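Local coordinates for protein GTP binding regulator (PDB 1VR8) that is of unestablished function but has a fold similar to that of the Ran-binding protein Mog1p, which makes a role in regulating a GTP-binding protein conceivable, at residues 18-21 against 22-26; 129-132 against 133-136. All coordinates share one frame; numbering follows the deposited sequence.

Interaction 1 (18-21 against 22-26)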
ATOM      1  N   SER A  18       1.211   4.924 -13.926  1.00 24.10           N
ATOM      2  CA  SER A  18       0.703   6.079 -13.204  1.00 26.06           C
ATOM      3  C   SER A  18       0.261   5.753 -11.787  1.00 24.55           C
ATOM      4  O   SER A  18      -0.427   4.763 -11.537  1.00 25.19           O
ATOM      5  CB  SER A  18      -0.479   6.677 -13.993  1.00 26.45           C
ATOM      6  OG  SER A  18      -1.337   7.436 -13.189  1.00 28.38           O
ATOM      7  N   LEU A  19       0.625   6.617 -10.847  1.00 27.46           N
ATOM      8  CA  LEU A  19       0.159   6.476  -9.480  1.00 25.09           C
ATOM      9  C   LEU A  19      -1.380   6.508  -9.417  1.00 23.05           C
ATOM     10  O   LEU A  19      -2.021   5.717  -8.704  1.00 25.00           O
ATOM     11  CB  LEU A  19       0.779   7.554  -8.601  1.00 27.95           C
ATOM     12  CG  LEU A  19       0.352   7.493  -7.125  1.00 30.26           C
ATOM     13  CD1 LEU A  19       1.507   7.872  -6.250  1.00 31.24           C
ATOM     14  CD2 LEU A  19      -0.804   8.412  -6.876  1.00 32.74           C
ATOM     15  N   ASP A  20      -1.977   7.430 -10.164  1.00 23.55           N
ATOM     16  CA  ASP A  20      -3.434   7.528 -10.180  1.00 24.34           C
ATOM     17  C   ASP A  20      -4.059   6.241 -10.683  1.00 24.33           C
ATOM     18  O   ASP A  20      -5.020   5.710 -10.100  1.00 24.35           O
ATOM     19  CB  ASP A  20      -3.863   8.702 -11.057  1.00 24.85           C
ATOM     20  CG  ASP A  20      -3.713  10.053 -10.367  1.00 33.10           C
ATOM     21  OD1 ASP A  20      -3.312  10.115  -9.186  1.00 36.56           O
ATOM     22  OD2 ASP A  20      -4.001  11.077 -11.038  1.00 35.56           O
ATOM     23  N   THR A  21      -3.520   5.710 -11.769  1.00 25.48           N
ATOM     24  CA  THR A  21      -4.083   4.495 -12.333  1.00 25.30           C
ATOM     25  C   THR A  21      -3.898   3.323 -11.384  1.00 25.35           C
ATOM     26  O   THR A  21      -4.774   2.482 -11.265  1.00 24.66           O
ATOM     27  CB  THR A  21      -3.524   4.209 -13.754  1.00 27.52           C
ATOM     28  OG1 THR A  21      -3.613   5.408 -14.536  1.00 26.72           O
ATOM     29  CG2 THR A  21      -4.377   3.152 -14.412  1.00 30.62           C
ATOM     30  N   ALA A  22      -2.807   3.322 -10.625  1.00 25.96           N
ATOM     31  CA  ALA A  22      -2.578   2.308  -9.606  1.00 25.76           C
ATOM     32  C   ALA A  22      -3.695   2.270  -8.539  1.00 25.60           C
ATOM     33  O   ALA A  22      -3.979   1.226  -7.989  1.00 25.90           O
ATOM     34  CB  ALA A  22      -1.275   2.512  -8.950  1.00 26.78           C
ATOM     35  N   ILE A  23      -4.323   3.403  -8.268  1.00 20.85           N
ATOM     36  CA  ILE A  23      -5.500   3.432  -7.390  1.00 22.34           C
ATOM     37  C   ILE A  23      -6.759   3.001  -8.128  1.00 22.08           C
ATOM     38  O   ILE A  23      -7.525   2.108  -7.688  1.00 23.17           O
ATOM     39  CB  ILE A  23      -5.693   4.854  -6.828  1.00 23.20           C
ATOM     40  CG1 ILE A  23      -4.522   5.223  -5.898  1.00 24.84           C
ATOM     41  CG2 ILE A  23      -7.019   4.989  -6.114  1.00 26.09           C
ATOM     42  CD1 ILE A  23      -4.447   6.642  -5.554  1.00 25.20           C
ATOM     43  N   PHE A  24      -6.998   3.642  -9.265  1.00 24.60           N
ATOM     44  CA  PHE A  24      -8.278   3.470  -9.950  1.00 24.51           C
ATOM     45  C   PHE A  24      -8.480   2.062 -10.479  1.00 24.26           C
ATOM     46  O   PHE A  24      -9.601   1.566 -10.526  1.00 24.09           O
ATOM     47  CB  PHE A  24      -8.425   4.478 -11.088  1.00 25.48           C
ATOM     48  CG  PHE A  24      -8.435   5.927 -10.630  1.00 27.58           C
ATOM     49  CD1 PHE A  24      -9.322   6.359  -9.671  1.00 29.00           C
ATOM     50  CD2 PHE A  24      -7.578   6.856 -11.205  1.00 31.49           C
ATOM     51  CE1 PHE A  24      -9.337   7.678  -9.234  1.00 28.34           C
ATOM     52  CE2 PHE A  24      -7.587   8.209 -10.770  1.00 31.58           C
ATOM     53  CZ  PHE A  24      -8.470   8.601  -9.791  1.00 31.06           C
ATOM     54  N   VAL A  25      -7.391   1.374 -10.822  1.00 23.34           N
ATOM     55  CA  VAL A  25      -7.505   0.009 -11.329  1.00 19.83           C
ATOM     56  C   VAL A  25      -7.989  -1.000 -10.263  1.00 23.25           C
ATOM     57  O   VAL A  25      -8.414  -2.105 -10.568  1.00 24.19           O
ATOM     58  CB  VAL A  25      -6.142  -0.422 -11.953  1.00 24.44           C
ATOM     59  CG1 VAL A  25      -5.157  -0.732 -10.888  1.00 19.66           C
ATOM     60  CG2 VAL A  25      -6.309  -1.545 -12.914  1.00 28.09           C
ATOM     61  N   LEU A  26      -7.941  -0.596  -8.993  1.00 23.23           N
ATOM     62  CA  LEU A  26      -8.348  -1.494  -7.903  1.00 21.90           C
ATOM     63  C   LEU A  26      -9.849  -1.529  -7.659  1.00 23.03           C
ATOM     64  O   LEU A  26     -10.337  -2.379  -6.919  1.00 21.70           O
ATOM     65  CB  LEU A  26      -7.661  -1.085  -6.607  1.00 24.11           C
ATOM     66  CG  LEU A  26      -6.150  -1.136  -6.691  1.00 24.55           C
ATOM     67  CD1 LEU A  26      -5.570  -0.541  -5.433  1.00 26.48           C
ATOM     68  CD2 LEU A  26      -5.700  -2.570  -6.898  1.00 24.14           C
TER
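The carbonyl oxygen of Asp20 is gripped by two amides of the next turn: Phe24 N lies 3.0 Å from Asp20 O in a nearly straight bond (167°), and Ile23 N makes a weak, bent bond to the same oxygen. The Phe24 ring also comes close to this oxygen, Phe24 CD2 lying 3.0 Å from Asp20 O. Its CG stands anti to the carbonyl carbon (chi1 -63°), which swings the ring back along the helix, and Phe24 CE2 comes within 3.8 Å of Asp20 CB. The carboxylate of Asp20 turns elsewhere, to a salt bridge with Lys50. Around the turn, Ala22 N donates to Ser18 O at 2.9 Å and Val25 N to Thr21 O at the same distance, while the bond from Ile23 N to Leu19 O is longer and more bent. Ala22, buried with no more than a methyl group, fits close against the turn, and its CB lies 3.3 Å from Leu19 O. On the flank facing strands 45-56 and 59-67, Leu19 CD2 and Ile23 CD1 approach loosely, at 4.3 Å; both residues suit this surface, where they rest on Val65 and on the side chain of Lys50. Ser18 is placed to close the beginning of the helix: Thr21 N, which lacks a carbonyl one turn earlier in the helix, donates to Ser18 OG at 3.1 Å and 167°. A short hydroxyl reaching forward to the amide three residues on is the classic serine N-cap of an alpha-helix, here a brief one lying on the antiparallel sheet.

Interaction 2 (129-132 against 133-136)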
ATOM      1  N   PHE A 129      -8.416  -6.969   1.429  1.00 24.29           N
ATOM      2  CA  PHE A 129      -8.089  -5.904   0.478  1.00 22.26           C
ATOM      3  C   PHE A 129      -6.661  -6.042  -0.038  1.00 24.83           C
ATOM      4  O   PHE A 129      -6.403  -5.898  -1.231  1.00 24.79           O
ATOM      5  CB  PHE A 129      -8.298  -4.528   1.092  1.00 24.05           C
ATOM      6  CG  PHE A 129      -8.190  -3.436   0.088  1.00 24.80           C
ATOM      7  CD1 PHE A 129      -9.234  -3.193  -0.780  1.00 29.48           C
ATOM      8  CD2 PHE A 129      -7.042  -2.713  -0.029  1.00 26.04           C
ATOM      9  CE1 PHE A 129      -9.114  -2.206  -1.783  1.00 29.48           C
ATOM     10  CE2 PHE A 129      -6.926  -1.705  -0.998  1.00 27.30           C
ATOM     11  CZ  PHE A 129      -7.973  -1.466  -1.858  1.00 29.51           C
ATOM     12  N   VAL A 130      -5.718  -6.340   0.859  1.00 23.38           N
ATOM     13  CA  VAL A 130      -4.309  -6.507   0.428  1.00 23.00           C
ATOM     14  C   VAL A 130      -4.225  -7.621  -0.606  1.00 21.58           C
ATOM     15  O   VAL A 130      -3.580  -7.444  -1.637  1.00 23.63           O
ATOM     16  CB  VAL A 130      -3.385  -6.817   1.614  1.00 23.77           C
ATOM     17  CG1 VAL A 130      -2.010  -7.218   1.136  1.00 25.29           C
ATOM     18  CG2 VAL A 130      -3.250  -5.563   2.497  1.00 25.80           C
ATOM     19  N   LYS A 131      -4.907  -8.735  -0.367  1.00 23.64           N
ATOM     20  CA  LYS A 131      -4.904  -9.858  -1.298  1.00 23.91           C
ATOM     21  C   LYS A 131      -5.475  -9.454  -2.662  1.00 26.72           C
ATOM     22  O   LYS A 131      -4.975  -9.851  -3.708  1.00 22.69           O
ATOM     23  CB  LYS A 131      -5.676 -11.050  -0.737  1.00 26.00           C
ATOM     24  CG  LYS A 131      -5.431 -12.344  -1.460  1.00 30.43           C
ATOM     25  CD  LYS A 131      -3.918 -12.652  -1.625  1.00 34.16           C
ATOM     26  CE  LYS A 131      -3.654 -14.149  -1.899  1.00 36.38           C
ATOM     27  NZ  LYS A 131      -2.206 -14.502  -2.128  1.00 33.39           N
ATOM     28  N   HIS A 132      -6.537  -8.657  -2.629  1.00 23.09           N
ATOM     29  CA  HIS A 132      -7.085  -8.059  -3.861  1.00 24.23           C
ATOM     30  C   HIS A 132      -6.021  -7.235  -4.608  1.00 21.70           C
ATOM     31  O   HIS A 132      -5.821  -7.401  -5.813  1.00 24.21           O
ATOM     32  CB  HIS A 132      -8.316  -7.210  -3.551  1.00 25.10           C
ATOM     33  CG  HIS A 132      -8.810  -6.411  -4.728  1.00 23.56           C
ATOM     34  ND1 HIS A 132      -9.319  -6.989  -5.867  1.00 23.14           N
ATOM     35  CD2 HIS A 132      -8.877  -5.076  -4.924  1.00 22.60           C
ATOM     36  CE1 HIS A 132      -9.667  -6.044  -6.725  1.00 24.02           C
ATOM     37  NE2 HIS A 132      -9.417  -4.870  -6.175  1.00 22.38           N
ATOM     38  N   VAL A 133      -5.362  -6.329  -3.898  1.00 22.94           N
ATOM     39  CA  VAL A 133      -4.326  -5.498  -4.488  1.00 25.23           C
ATOM     40  C   VAL A 133      -3.225  -6.383  -5.096  1.00 24.47           C
ATOM     41  O   VAL A 133      -2.805  -6.182  -6.239  1.00 23.14           O
ATOM     42  CB  VAL A 133      -3.711  -4.544  -3.454  1.00 24.16           C
ATOM     43  CG1 VAL A 133      -2.550  -3.813  -4.043  1.00 24.85           C
ATOM     44  CG2 VAL A 133      -4.760  -3.542  -2.899  1.00 24.97           C
ATOM     45  N   TYR A 134      -2.768  -7.376  -4.335  1.00 24.38           N
ATOM     46  CA  TYR A 134      -1.798  -8.344  -4.856  1.00 23.75           C
ATOM     47  C   TYR A 134      -2.236  -8.986  -6.189  1.00 24.73           C
ATOM     48  O   TYR A 134      -1.464  -9.086  -7.141  1.00 24.80           O
ATOM     49  CB  TYR A 134      -1.606  -9.470  -3.822  1.00 25.22           C
ATOM     50  CG  TYR A 134      -0.773  -9.134  -2.600  1.00 23.74           C
ATOM     51  CD1 TYR A 134      -0.254  -7.868  -2.357  1.00 24.22           C
ATOM     52  CD2 TYR A 134      -0.536 -10.131  -1.662  1.00 25.50           C
ATOM     53  CE1 TYR A 134       0.534  -7.627  -1.216  1.00 27.26           C
ATOM     54  CE2 TYR A 134       0.220  -9.893  -0.535  1.00 27.00           C
ATOM     55  CZ  TYR A 134       0.742  -8.666  -0.319  1.00 28.46           C
ATOM     56  OH  TYR A 134       1.489  -8.495   0.824  1.00 30.31           O
ATOM     57  N   ARG A 135      -3.459  -9.488  -6.207  1.00 22.87           N
ATOM     58  CA  ARG A 135      -4.009 -10.158  -7.371  1.00 23.35           C
ATOM     59  C   ARG A 135      -4.125  -9.231  -8.596  1.00 24.29           C
ATOM     60  O   ARG A 135      -3.793  -9.644  -9.725  1.00 22.05           O
ATOM     61  CB  ARG A 135      -5.325 -10.796  -7.002  1.00 26.03           C
ATOM     62  CG  ARG A 135      -5.069 -12.017  -6.120  1.00 27.04           C
ATOM     63  CD  ARG A 135      -6.308 -12.615  -5.570  1.00 30.36           C
ATOM     64  NE  ARG A 135      -6.011 -13.903  -4.947  1.00 30.55           N
ATOM     65  CZ  ARG A 135      -6.832 -14.522  -4.108  1.00 34.51           C
ATOM     66  NH1 ARG A 135      -7.982 -13.954  -3.735  1.00 32.69           N
ATOM     67  NH2 ARG A 135      -6.499 -15.701  -3.621  1.00 33.11           N
ATOM     68  N   VAL A 136      -4.530  -7.981  -8.384  1.00 21.76           N
ATOM     69  CA  VAL A 136      -4.660  -7.058  -9.528  1.00 22.69           C
ATOM     70  C   VAL A 136      -3.272  -6.732 -10.094  1.00 22.69           C
ATOM     71  O   VAL A 136      -3.040  -6.822 -11.302  1.00 23.01           O
ATOM     72  CB  VAL A 136      -5.409  -5.788  -9.122  1.00 22.00           C
ATOM     73  CG1 VAL A 136      -5.390  -4.759 -10.227  1.00 20.93           C
ATOM     74  CG2 VAL A 136      -6.834  -6.142  -8.727  1.00 23.34           C
TER
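Two CH-pi contacts carry the side-chain packing between Val130 and Tyr134 and between His132 and Val136. Val130 CG1 sits over one face of the tyrosine ring, 3.7 Å from the Tyr134 centroid and displaced toward the rim, while Val136 CG2 lies over the imidazole, 3.9 Å from the His132 centroid. A first torsion of -75° sets the Tyr134 ring beside its own backbone N and brings it back alongside Val130, and its hydroxyl reaches Lys98. With an alanine in place of Tyr134, the Val130 methyl would probably lose the ring it packs on, and Lys98 its hydroxyl partner. On the buried side Phe129 CE2 meets Val133 CG2 at 3.4 Å; a beta-branched valine keeps its bulk close to the backbone and suits a place next to such a ring. At the solvent side Lys131 bends at chi2 (51°) and its methylenes cross one face of the Arg135 guanidinium, Lys131 CG lying 3.7 Å from Arg135 CZ. The two charges remain apart, Lys131 NZ being 4.7 Å from Arg135 NH2. Four regular backbone bonds run from Val133, Tyr134, Arg135 and Val136 to the carbonyls four residues earlier; the shortest joins Tyr134 N to Val130 O at 2.8 Å. His132 NE2 is bonded to Leu26 O and ND1 to a glycerol probably from the crystallisation liquor. The chemistry is that of an amphipathic helix: Phe129, Val130 and Val133 face the sheet, Val136 meets Val25 and Leu26, aromatic rings with polar tips border them, and the long cationic chains touch through their hydrocarbon parts.

Overall arrangement
From the N terminus, interaction 1 comes first, within the short helix 19-24 and the turn after it; the strands of the antiparallel sheet and helix 71-79 follow, and interaction 2 lies in the C-terminal helix 126-138. Each contact closes only the short loops of successive helical turns, and the two stand in series, neither nested nor crossed. They nevertheless touch, with centres 13 Å apart: the Leu26 side chain packs on Val133 and Val136. The end of 18-26 is thereby tied to 129-136. Interaction 1 rests on strands 45-56 and 59-67, interaction 2 on strands 106-113 and 116-122.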